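Local coordinates for conserved hypothetical protein (Sulfolobus solfataricus, PDB 2FNA) that binds ADP and magnesium as an archaeal AAA+ ATPase, and so probably couples ATP hydrolysis to work on a partner that is not yet known, at residues A[121-124]-A[125-128]; A[217-220]-A[221-225]; A[279-282]-A[283-287]; A[302-305]-A[306-309]. All blocks are in the same frame, centred on the assembly; numbering follows the deposited sequence.

Interaction 1 of 4, residues A[121-124]-A[125-128]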
loop_
_atom_site.group_PDB
_atom_site.type_symbol
_atom_site.label_atom_id
_atom_site.label_comp_id
_atom_site.label_asym_id
_atom_site.label_seq_id
_atom_site.Cartn_x
_atom_site.Cartn_y
_atom_site.Cartn_z
ATOM N N ARG A 121 9.334 -18.589 19.920
ATOM C CA ARG A 121 8.394 -17.660 19.295
ATOM C C ARG A 121 6.942 -18.125 19.472
ATOM O O ARG A 121 6.669 -19.282 19.787
ATOM C CB ARG A 121 8.633 -17.500 17.786
ATOM C CG ARG A 121 10.075 -17.412 17.296
ATOM C CD ARG A 121 10.808 -16.154 17.733
ATOM N NE ARG A 121 11.564 -15.573 16.627
ATOM C CZ ARG A 121 12.585 -14.731 16.758
ATOM N NH1 ARG A 121 12.998 -14.337 17.958
ATOM N NH2 ARG A 121 13.201 -14.271 15.676
ATOM N N LEU A 122 6.031 -17.190 19.217
ATOM C CA LEU A 122 4.583 -17.404 19.253
ATOM C C LEU A 122 4.101 -18.137 17.996
ATOM O O LEU A 122 4.671 -17.987 16.913
ATOM C CB LEU A 122 3.902 -16.036 19.370
ATOM C CG LEU A 122 2.410 -15.862 19.102
ATOM C CD1 LEU A 122 1.590 -15.981 20.378
ATOM C CD2 LEU A 122 2.181 -14.499 18.446
ATOM N N SER A 123 3.052 -18.944 18.153
ATOM C CA SER A 123 2.420 -19.619 17.024
ATOM C C SER A 123 1.321 -18.718 16.466
ATOM O O SER A 123 0.212 -18.631 17.033
ATOM C CB SER A 123 1.818 -20.962 17.438
ATOM O OG SER A 123 1.165 -21.579 16.339
ATOM N N PHE A 124 1.636 -18.057 15.360
ATOM C CA PHE A 124 0.676 -17.196 14.672
ATOM C C PHE A 124 -0.554 -18.018 14.268
ATOM O O PHE A 124 -1.671 -17.530 14.410
ATOM C CB PHE A 124 1.335 -16.501 13.473
ATOM C CG PHE A 124 0.549 -15.317 12.917
ATOM C CD1 PHE A 124 0.199 -14.232 13.730
ATOM C CD2 PHE A 124 0.188 -15.273 11.555
ATOM C CE1 PHE A 124 -0.528 -13.137 13.203
ATOM C CE2 PHE A 124 -0.538 -14.190 11.028
ATOM C CZ PHE A 124 -0.888 -13.111 11.856
ATOM N N ALA A 125 -0.358 -19.278 13.851
ATOM C CA ALA A 125 -1.472 -20.149 13.445
ATOM C C ALA A 125 -2.445 -20.463 14.600
ATOM O O ALA A 125 -3.679 -20.468 14.397
ATOM C CB ALA A 125 -0.953 -21.416 12.854
ATOM N N ASN A 126 -1.915 -20.695 15.803
ATOM C CA ASN A 126 -2.771 -20.917 16.997
ATOM C C ASN A 126 -3.466 -19.643 17.441
ATOM O O ASN A 126 -4.590 -19.673 17.955
ATOM C CB ASN A 126 -1.956 -21.446 18.170
ATOM C CG ASN A 126 -1.595 -22.917 18.033
ATOM O OD1 ASN A 126 -2.112 -23.636 17.168
ATOM N ND2 ASN A 126 -0.703 -23.376 18.904
ATOM N N LEU A 127 -2.793 -18.519 17.234
ATOM C CA LEU A 127 -3.354 -17.219 17.537
ATOM C C LEU A 127 -4.598 -16.949 16.677
ATOM O O LEU A 127 -5.655 -16.572 17.201
ATOM C CB LEU A 127 -2.285 -16.146 17.336
ATOM C CG LEU A 127 -2.651 -14.692 17.672
ATOM C CD1 LEU A 127 -3.146 -14.540 19.137
ATOM C CD2 LEU A 127 -1.468 -13.750 17.399
ATOM N N LEU A 128 -4.464 -17.165 15.371
ATOM C CA LEU A 128 -5.555 -16.975 14.405
ATOM C C LEU A 128 -6.711 -17.909 14.719
ATOM O O LEU A 128 -7.890 -17.529 14.639
ATOM C CB LEU A 128 -5.076 -17.259 12.988
ATOM C CG LEU A 128 -4.002 -16.353 12.371
ATOM C CD1 LEU A 128 -3.641 -16.895 11.005
ATOM C CD2 LEU A 128 -4.483 -14.943 12.265
#
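F124 and L128, one turn apart at the start of helix 124-133, form the close-packed half of this contact. The phenyl ring takes CD2 of L128 over one face, offset toward the rim, with F124 CZ and L128 CD2 4.1 Å apart. L127 comes in obliquely, its CD2 4.1 Å from F124 CD1. F124 has its ring anti to the backbone N (chi1 -165°), which brings the ring beside L127 and L128. L122, still in the loop, crosses L127 at about a right angle, and their CD2 atoms meet at 3.9 Å. Helix 74-91 takes up this apolar side through L78, L81 and I85, while A160 and A164 of helix 158-167 pack on F124 and L128.

The other side is polar and looser. S123 is the N-cap: N126 N donates to S123 OG over 3.2 Å, and the exposed side-chain amide of N126 lies beside the hydroxyl. The carbonyl of S123 starts the helical ladder, accepting from L127 N at 3.0 Å, and F124 O accepts from L128 N at 3.0 Å. With an alanine at S123, the backbone N-H of N126 is likely to be left without its cap. The chemistry is thus divided, with a side-chain oxygen serving a first-turn amide on the outer side and hydrocarbon packing the same turn against helices 74-91 and 158-167.

Interaction 2 of 4, residues A[217-220]-A[221-225]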
loop_
_atom_site.group_PDB
_atom_site.type_symbol
_atom_site.label_atom_id
_atom_site.label_comp_id
_atom_site.label_asym_id
_atom_site.label_seq_id
_atom_site.Cartn_x
_atom_site.Cartn_y
_atom_site.Cartn_z
ATOM N N PHE A 217 -14.262 13.630 -10.426
ATOM C CA PHE A 217 -13.913 13.640 -8.990
ATOM C C PHE A 217 -13.872 15.069 -8.450
ATOM O O PHE A 217 -14.445 15.393 -7.402
ATOM C CB PHE A 217 -12.543 12.951 -8.806
ATOM C CG PHE A 217 -11.955 13.086 -7.435
ATOM C CD1 PHE A 217 -12.538 12.435 -6.365
ATOM C CD2 PHE A 217 -10.812 13.850 -7.213
ATOM C CE1 PHE A 217 -12.024 12.533 -5.100
ATOM C CE2 PHE A 217 -10.281 13.952 -5.953
ATOM C CZ PHE A 217 -10.892 13.296 -4.867
ATOM N N LEU A 218 -13.182 15.928 -9.180
ATOM C CA LEU A 218 -13.044 17.334 -8.793
ATOM C C LEU A 218 -14.386 18.038 -8.849
ATOM O O LEU A 218 -14.743 18.752 -7.917
ATOM C CB LEU A 218 -12.111 18.035 -9.755
ATOM C CG LEU A 218 -10.664 17.605 -9.613
ATOM C CD1 LEU A 218 -9.901 18.336 -10.630
ATOM C CD2 LEU A 218 -10.141 17.925 -8.209
ATOM N N ARG A 219 -15.090 17.830 -9.969
ATOM C CA ARG A 219 -16.442 18.369 -10.173
ATOM C C ARG A 219 -17.320 18.030 -8.987
ATOM O O ARG A 219 -17.995 18.878 -8.435
ATOM C CB ARG A 219 -17.098 17.795 -11.444
ATOM C CG ARG A 219 -18.300 18.602 -11.909
ATOM C CD ARG A 219 -19.325 17.816 -12.777
ATOM N NE ARG A 219 -20.120 16.717 -12.182
ATOM C CZ ARG A 219 -20.506 16.569 -10.909
ATOM N NH1 ARG A 219 -20.184 17.427 -9.962
ATOM N NH2 ARG A 219 -21.234 15.513 -10.563
ATOM N N ARG A 220 -17.303 16.772 -8.580
ATOM C CA ARG A 220 -18.100 16.359 -7.441
ATOM C C ARG A 220 -17.699 17.058 -6.133
ATOM O O ARG A 220 -18.558 17.429 -5.350
ATOM C CB ARG A 220 -18.065 14.850 -7.274
ATOM C CG ARG A 220 -18.653 14.439 -5.959
ATOM C CD ARG A 220 -19.105 13.020 -5.905
ATOM N NE ARG A 220 -19.185 12.654 -4.494
ATOM C CZ ARG A 220 -19.440 11.435 -4.041
ATOM N NH1 ARG A 220 -19.663 10.440 -4.899
ATOM N NH2 ARG A 220 -19.466 11.221 -2.722
ATOM N N GLY A 221 -16.409 17.266 -5.893
ATOM C CA GLY A 221 -15.983 17.866 -4.628
ATOM C C GLY A 221 -16.256 19.352 -4.567
ATOM O O GLY A 221 -16.536 19.916 -3.493
ATOM N N PHE A 222 -16.170 20.008 -5.720
ATOM C CA PHE A 222 -16.519 21.447 -5.806
ATOM C C PHE A 222 -18.016 21.728 -5.723
ATOM O O PHE A 222 -18.461 22.680 -5.027
ATOM C CB PHE A 222 -15.895 22.052 -7.072
ATOM C CG PHE A 222 -14.384 22.092 -7.036
ATOM C CD1 PHE A 222 -13.706 22.397 -5.859
ATOM C CD2 PHE A 222 -13.632 21.809 -8.169
ATOM C CE1 PHE A 222 -12.316 22.444 -5.820
ATOM C CE2 PHE A 222 -12.250 21.859 -8.141
ATOM C CZ PHE A 222 -11.583 22.161 -6.965
ATOM N N GLN A 223 -18.802 20.911 -6.417
ATOM C CA GLN A 223 -20.253 20.966 -6.307
ATOM C C GLN A 223 -20.700 20.764 -4.851
ATOM O O GLN A 223 -21.494 21.546 -4.310
ATOM C CB GLN A 223 -20.921 19.993 -7.306
ATOM C CG GLN A 223 -20.653 20.443 -8.785
ATOM C CD GLN A 223 -21.528 19.755 -9.845
ATOM O OE1 GLN A 223 -22.181 18.729 -9.573
ATOM N NE2 GLN A 223 -21.533 20.320 -11.074
ATOM N N GLU A 224 -20.098 19.800 -4.186
ATOM C CA GLU A 224 -20.324 19.582 -2.762
ATOM C C GLU A 224 -19.909 20.744 -1.841
ATOM O O GLU A 224 -20.621 21.042 -0.878
ATOM C CB GLU A 224 -19.598 18.306 -2.366
ATOM C CG GLU A 224 -19.373 18.068 -0.875
ATOM C CD GLU A 224 -18.558 16.785 -0.650
ATOM O OE1 GLU A 224 -19.009 15.708 -1.144
ATOM O OE2 GLU A 224 -17.470 16.881 -0.019
ATOM N N ALA A 225 -18.768 21.392 -2.105
ATOM C CA ALA A 225 -18.388 22.612 -1.360
ATOM C C ALA A 225 -19.269 23.818 -1.710
ATOM O O ALA A 225 -19.293 24.814 -0.987
ATOM C CB ALA A 225 -16.907 22.964 -1.602
#
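R219 and Q223, one turn apart on helix 211-225, lie across each other at the protein surface. Leaving its backbone with CG anti to N (chi1 -163°), the arginine runs out from CB to CG, which passes the glutamine amide at 3.8 Å from Q223 NE2. CD keeps alongside, 3.7 Å from Q223 NE2. The chain then bends at chi3 (67°), and R219 NE is 3.9 Å from Q223 OE1. This turn swings the guanidinium back over Q223, with OE1 over one of its faces and the two planes 27° apart. CZ lies beside OE1 too, but the approach of NH1 to OE1 is too short to be reliable, and R219 has a second conformer, so the detail of this end is doubtful. NH2 makes its salt bridge with E216, a residue earlier in the helix.

Underneath runs the regular ladder of an alpha helix in the ATPase region: F222 N donates to L218 O at 2.9 Å, Q223 N to R219 O at 3.0 Å and E224 N to R220 O at 3.1 Å. On the buried side L218 CB touches F222 CE2 at 4.2 Å, and the F222 ring goes on to stack with F229 and meet F4 edge-to-face. The side chain of F217 touches the bound ADP and belongs to its pocket. R220 NE and E224 OE1 stay beyond salt-bridge distance, while E224 OE2 accepts from the amide of L3.

Interaction 3 of 4, residues A[279-282]-A[283-287]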
loop_
_atom_site.group_PDB
_atom_site.type_symbol
_atom_site.label_atom_id
_atom_site.label_comp_id
_atom_site.label_asym_id
_atom_site.label_seq_id
_atom_site.Cartn_x
_atom_site.Cartn_y
_atom_site.Cartn_z
ATOM N N GLU A 279 14.051 8.006 -0.876
ATOM C CA GLU A 279 15.063 7.779 0.171
ATOM C C GLU A 279 14.778 6.496 0.927
ATOM O O GLU A 279 15.703 5.764 1.221
ATOM C CB GLU A 279 15.133 8.942 1.159
ATOM C CG GLU A 279 15.771 10.180 0.592
ATOM C CD GLU A 279 17.157 9.892 0.074
ATOM O OE1 GLU A 279 17.968 9.347 0.861
ATOM O OE2 GLU A 279 17.414 10.158 -1.126
ATOM N N ASN A 280 13.510 6.221 1.231
ATOM C CA ASN A 280 13.127 4.916 1.777
ATOM C C ASN A 280 13.527 3.758 0.861
ATOM O O ASN A 280 14.047 2.746 1.332
ATOM C CB ASN A 280 11.636 4.804 2.035
ATOM C CG ASN A 280 11.153 5.730 3.097
ATOM O OD1 ASN A 280 11.928 6.238 3.885
ATOM N ND2 ASN A 280 9.853 5.933 3.141
ATOM N N PHE A 281 13.276 3.906 -0.438
ATOM C CA PHE A 281 13.754 2.935 -1.415
ATOM C C PHE A 281 15.268 2.746 -1.390
ATOM O O PHE A 281 15.738 1.636 -1.542
ATOM C CB PHE A 281 13.296 3.303 -2.838
ATOM C CG PHE A 281 13.867 2.400 -3.916
ATOM C CD1 PHE A 281 13.294 1.162 -4.187
ATOM C CD2 PHE A 281 14.996 2.780 -4.635
ATOM C CE1 PHE A 281 13.838 0.320 -5.167
ATOM C CE2 PHE A 281 15.534 1.955 -5.593
ATOM C CZ PHE A 281 14.966 0.726 -5.871
ATOM N N LEU A 282 16.026 3.819 -1.220
ATOM C CA LEU A 282 17.491 3.757 -1.316
ATOM C C LEU A 282 18.160 3.271 -0.015
ATOM O O LEU A 282 19.379 3.075 0.033
ATOM C CB LEU A 282 18.063 5.137 -1.681
ATOM C CG LEU A 282 17.730 5.696 -3.060
ATOM C CD1 LEU A 282 18.207 7.125 -3.174
ATOM C CD2 LEU A 282 18.306 4.825 -4.160
ATOM N N HIS A 283 17.353 3.128 1.029
ATOM C CA HIS A 283 17.780 2.604 2.303
ATOM C C HIS A 283 18.198 1.158 2.067
ATOM O O HIS A 283 17.427 0.355 1.519
ATOM C CB HIS A 283 16.625 2.690 3.303
ATOM C CG HIS A 283 17.024 2.456 4.728
ATOM N ND1 HIS A 283 16.102 2.291 5.739
ATOM C CD2 HIS A 283 18.242 2.365 5.313
ATOM C CE1 HIS A 283 16.736 2.127 6.888
ATOM N NE2 HIS A 283 18.033 2.152 6.655
ATOM N N GLY A 284 19.435 0.846 2.436
ATOM C CA GLY A 284 20.016 -0.470 2.160
ATOM C C GLY A 284 20.623 -0.654 0.769
ATOM O O GLY A 284 21.120 -1.738 0.459
ATOM N N ARG A 285 20.574 0.386 -0.070
ATOM C CA ARG A 285 21.178 0.353 -1.409
ATOM C C ARG A 285 22.144 1.497 -1.556
ATOM O O ARG A 285 22.274 2.040 -2.644
ATOM C CB ARG A 285 20.110 0.513 -2.500
ATOM C CG ARG A 285 18.955 -0.430 -2.397
ATOM C CD ARG A 285 17.746 0.091 -3.177
ATOM N NE ARG A 285 16.542 -0.600 -2.730
ATOM C CZ ARG A 285 16.108 -1.739 -3.244
ATOM N NH1 ARG A 285 16.778 -2.332 -4.210
ATOM N NH2 ARG A 285 15.020 -2.303 -2.759
ATOM N N GLU A 286 22.817 1.876 -0.472
ATOM C CA GLU A 286 23.660 3.072 -0.493
ATOM C C GLU A 286 24.811 2.957 -1.502
ATOM O O GLU A 286 25.267 3.967 -2.040
ATOM C CB GLU A 286 24.177 3.402 0.914
ATOM C CG GLU A 286 24.744 4.834 1.082
ATOM C CD GLU A 286 23.691 5.952 1.009
ATOM O OE1 GLU A 286 22.463 5.673 0.969
ATOM O OE2 GLU A 286 24.111 7.130 0.992
ATOM N N ILE A 287 25.254 1.731 -1.772
ATOM C CA ILE A 287 26.261 1.487 -2.810
ATOM C C ILE A 287 25.790 1.961 -4.211
ATOM O O ILE A 287 26.548 2.638 -4.930
ATOM C CB ILE A 287 26.710 -0.013 -2.826
ATOM C CG1 ILE A 287 27.954 -0.218 -3.695
ATOM C CG2 ILE A 287 25.583 -0.941 -3.293
ATOM C CD1 ILE A 287 29.244 0.349 -3.101
HETATM O O HOH W 1 13.550 1.886 4.048
#
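Near the C-terminal end of helix 259-282 the chain leaves through a type II beta turn, L282 to R285, and R285 folds back over F281. The turn is closed by R285 N donating to L282 O at 2.9 Å, from well above the carbonyl plane. G284 occupies its third position with a positive phi (84°), where a CB would collide with the carbonyl oxygen of H283.

The arginine then lies over one face of the aromatic ring. The extended chain carries CD of R285 across it, 4.0 Å from the F281 centroid, in a CH-pi contact. The guanidinium follows as a flat cation-pi stack, its plane 5° from that of the ring and CZ 4.1 Å from the centroid. R285 NE also donates to F281 O over 2.7 Å, a bent bond (130°) whose acceptor lies slightly out of the guanidinium plane, so one residue engages both the ring and the carbonyl of F281 beside the turn. The link to the winged-helix region comes from outside partners: Q331 OE1 accepts from R285 NH1, and Y292, H335 and W337 set their rings edge-to-face with F281. A leucine in place of R285 would probably leave F281 O without its NE donor and the ring face without its cation.

H283 sits on the solvent side. Its amide makes two weak bonds, to E279 O and to N280 O, and a water bridges N280 O, to which it donates at 2.9 Å, and H283 ND1 at 3.1 Å, in the plane of the imidazole.

Interaction 4 of 4, residues A[302-305]-A[306-309]; sequences CGKW and SDVK
Hydrogen bonds carry most of the contact between K304 and D307 at the start of helix 305-316. D307 reaches back to the loop, where its OD2 accepts from K304 N at 2.7 Å in a nearly straight bond (164°), using the anti lone pair. D307 CG is anti to its own carbonyl carbon (chi1 -58°), which turns the carboxylate toward this N-cap residue. In return the carbonyl of K304 takes two amides: V308 N at 3.1 Å, in the carbonyl plane, and D307 N in a weak, bent bond. Next in the ladder, K309 N donates to W305 O at 2.8 Å, almost perfectly straight.

Van der Waals contacts are slighter. K309 CD passes obliquely by the W305 indole, 4.1 Å from W305 NE1, and K304 CB sets a carbon against the carboxylate oxygen D307 OD2 at 3.5 Å. W305 packs on I325 and L329 of helix 322-334 and on Y345, while V308 packs on I295 and L299 of helix 289-299. These partners place the helix start within the winged helix-turn-helix region.

Charge is arranged more loosely. The K304 ammonium stays well away from D307, and K309 has its salt bridge with E313, one turn on. A carboxylate in the first turn, bonded to the amide of the N-cap residue, would be expected to suit the positive end of the helix dipole and to hold the loop against the helix start.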
loop_
_atom_site.group_PDB
_atom_site.type_symbol
_atom_site.label_atom_id
_atom_site.label_comp_id
_atom_site.label_asym_id
_atom_site.label_seq_id
_atom_site.Cartn_x
_atom_site.Cartn_y
_atom_site.Cartn_z
ATOM N N CYS A 302 10.811 9.317 -19.914
ATOM C CA CYS A 302 10.896 7.945 -20.428
ATOM C C CYS A 302 12.144 7.721 -21.245
ATOM O O CYS A 302 12.782 8.671 -21.700
ATOM C CB CYS A 302 9.660 7.547 -21.239
ATOM S SG CYS A 302 8.135 8.114 -20.512
ATOM N N GLY A 303 12.489 6.453 -21.412
ATOM C CA GLY A 303 13.670 6.070 -22.177
ATOM C C GLY A 303 13.820 4.566 -22.313
ATOM O O GLY A 303 13.081 3.793 -21.692
ATOM N N LYS A 304 14.781 4.155 -23.138
ATOM C CA LYS A 304 15.069 2.735 -23.341
ATOM C C LYS A 304 16.330 2.348 -22.568
ATOM O O LYS A 304 17.046 3.217 -22.060
ATOM C CB LYS A 304 15.243 2.459 -24.838
ATOM C CG LYS A 304 13.985 2.762 -25.678
ATOM C CD LYS A 304 14.323 3.305 -27.067
ATOM C CE LYS A 304 13.467 2.663 -28.163
ATOM N NZ LYS A 304 13.918 1.269 -28.493
ATOM N N TRP A 305 16.571 1.043 -22.466
ATOM C CA TRP A 305 17.808 0.476 -21.913
ATOM C C TRP A 305 19.059 1.223 -22.350
ATOM O O TRP A 305 19.900 1.566 -21.518
ATOM C CB TRP A 305 17.940 -0.965 -22.372
ATOM C CG TRP A 305 19.113 -1.687 -21.830
ATOM C CD1 TRP A 305 20.416 -1.590 -22.245
ATOM C CD2 TRP A 305 19.099 -2.661 -20.789
ATOM N NE1 TRP A 305 21.212 -2.432 -21.510
ATOM C CE2 TRP A 305 20.427 -3.102 -20.608
ATOM C CE3 TRP A 305 18.095 -3.202 -19.986
ATOM C CZ2 TRP A 305 20.770 -4.058 -19.659
ATOM C CZ3 TRP A 305 18.438 -4.149 -19.042
ATOM C CH2 TRP A 305 19.762 -4.565 -18.886
ATOM N N SER A 306 19.194 1.436 -23.663
ATOM C CA SER A 306 20.332 2.163 -24.218
ATOM C C SER A 306 20.499 3.530 -23.551
ATOM O O SER A 306 21.623 3.927 -23.246
ATOM C CB SER A 306 20.204 2.330 -25.741
ATOM O OG SER A 306 18.915 2.766 -26.136
ATOM N N ASP A 307 19.384 4.227 -23.290
ATOM C CA ASP A 307 19.437 5.552 -22.657
ATOM C C ASP A 307 19.924 5.448 -21.199
ATOM O O ASP A 307 20.707 6.278 -20.724
ATOM C CB ASP A 307 18.066 6.247 -22.719
ATOM C CG ASP A 307 17.548 6.413 -24.148
ATOM O OD1 ASP A 307 18.085 7.266 -24.900
ATOM O OD2 ASP A 307 16.603 5.681 -24.519
ATOM N N VAL A 308 19.440 4.428 -20.495
ATOM C CA VAL A 308 19.847 4.148 -19.109
ATOM C C VAL A 308 21.365 3.822 -19.093
ATOM O O VAL A 308 22.149 4.429 -18.351
ATOM C CB VAL A 308 18.998 2.989 -18.498
ATOM C CG1 VAL A 308 19.550 2.566 -17.158
ATOM C CG2 VAL A 308 17.517 3.400 -18.351
ATOM N N LYS A 309 21.768 2.887 -19.939
ATOM C CA LYS A 309 23.182 2.522 -20.058
ATOM C C LYS A 309 24.040 3.750 -20.327
ATOM O O LYS A 309 25.026 3.996 -19.626
ATOM C CB LYS A 309 23.379 1.512 -21.183
ATOM C CG LYS A 309 24.734 0.788 -21.151
ATOM C CD LYS A 309 24.719 -0.423 -22.088
ATOM C CE LYS A 309 25.832 -1.412 -21.771
ATOM N NZ LYS A 309 27.144 -0.865 -22.200
#

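In the fold
Along the chain the four contacts come in series, each local: a helix start, a stretch along a helix, a turn and another helix start. Interactions 1 and 2 both belong to the ATPase region yet lie on opposite sides of the chain's centre, their own centres 47 Å apart: one at the start of helix 124-133, the other on helix 211-225, whose F217 touches ADP. Interaction 3 ends helix 259-282 and leads into the winged-helix region, where interaction 4 opens helix 305-316; these two are the closest pair, with centres 22 Å apart. None touches another. Interaction 3 thus lies where helix 259-282 passes from the nucleotide-binding part into the C-terminal region.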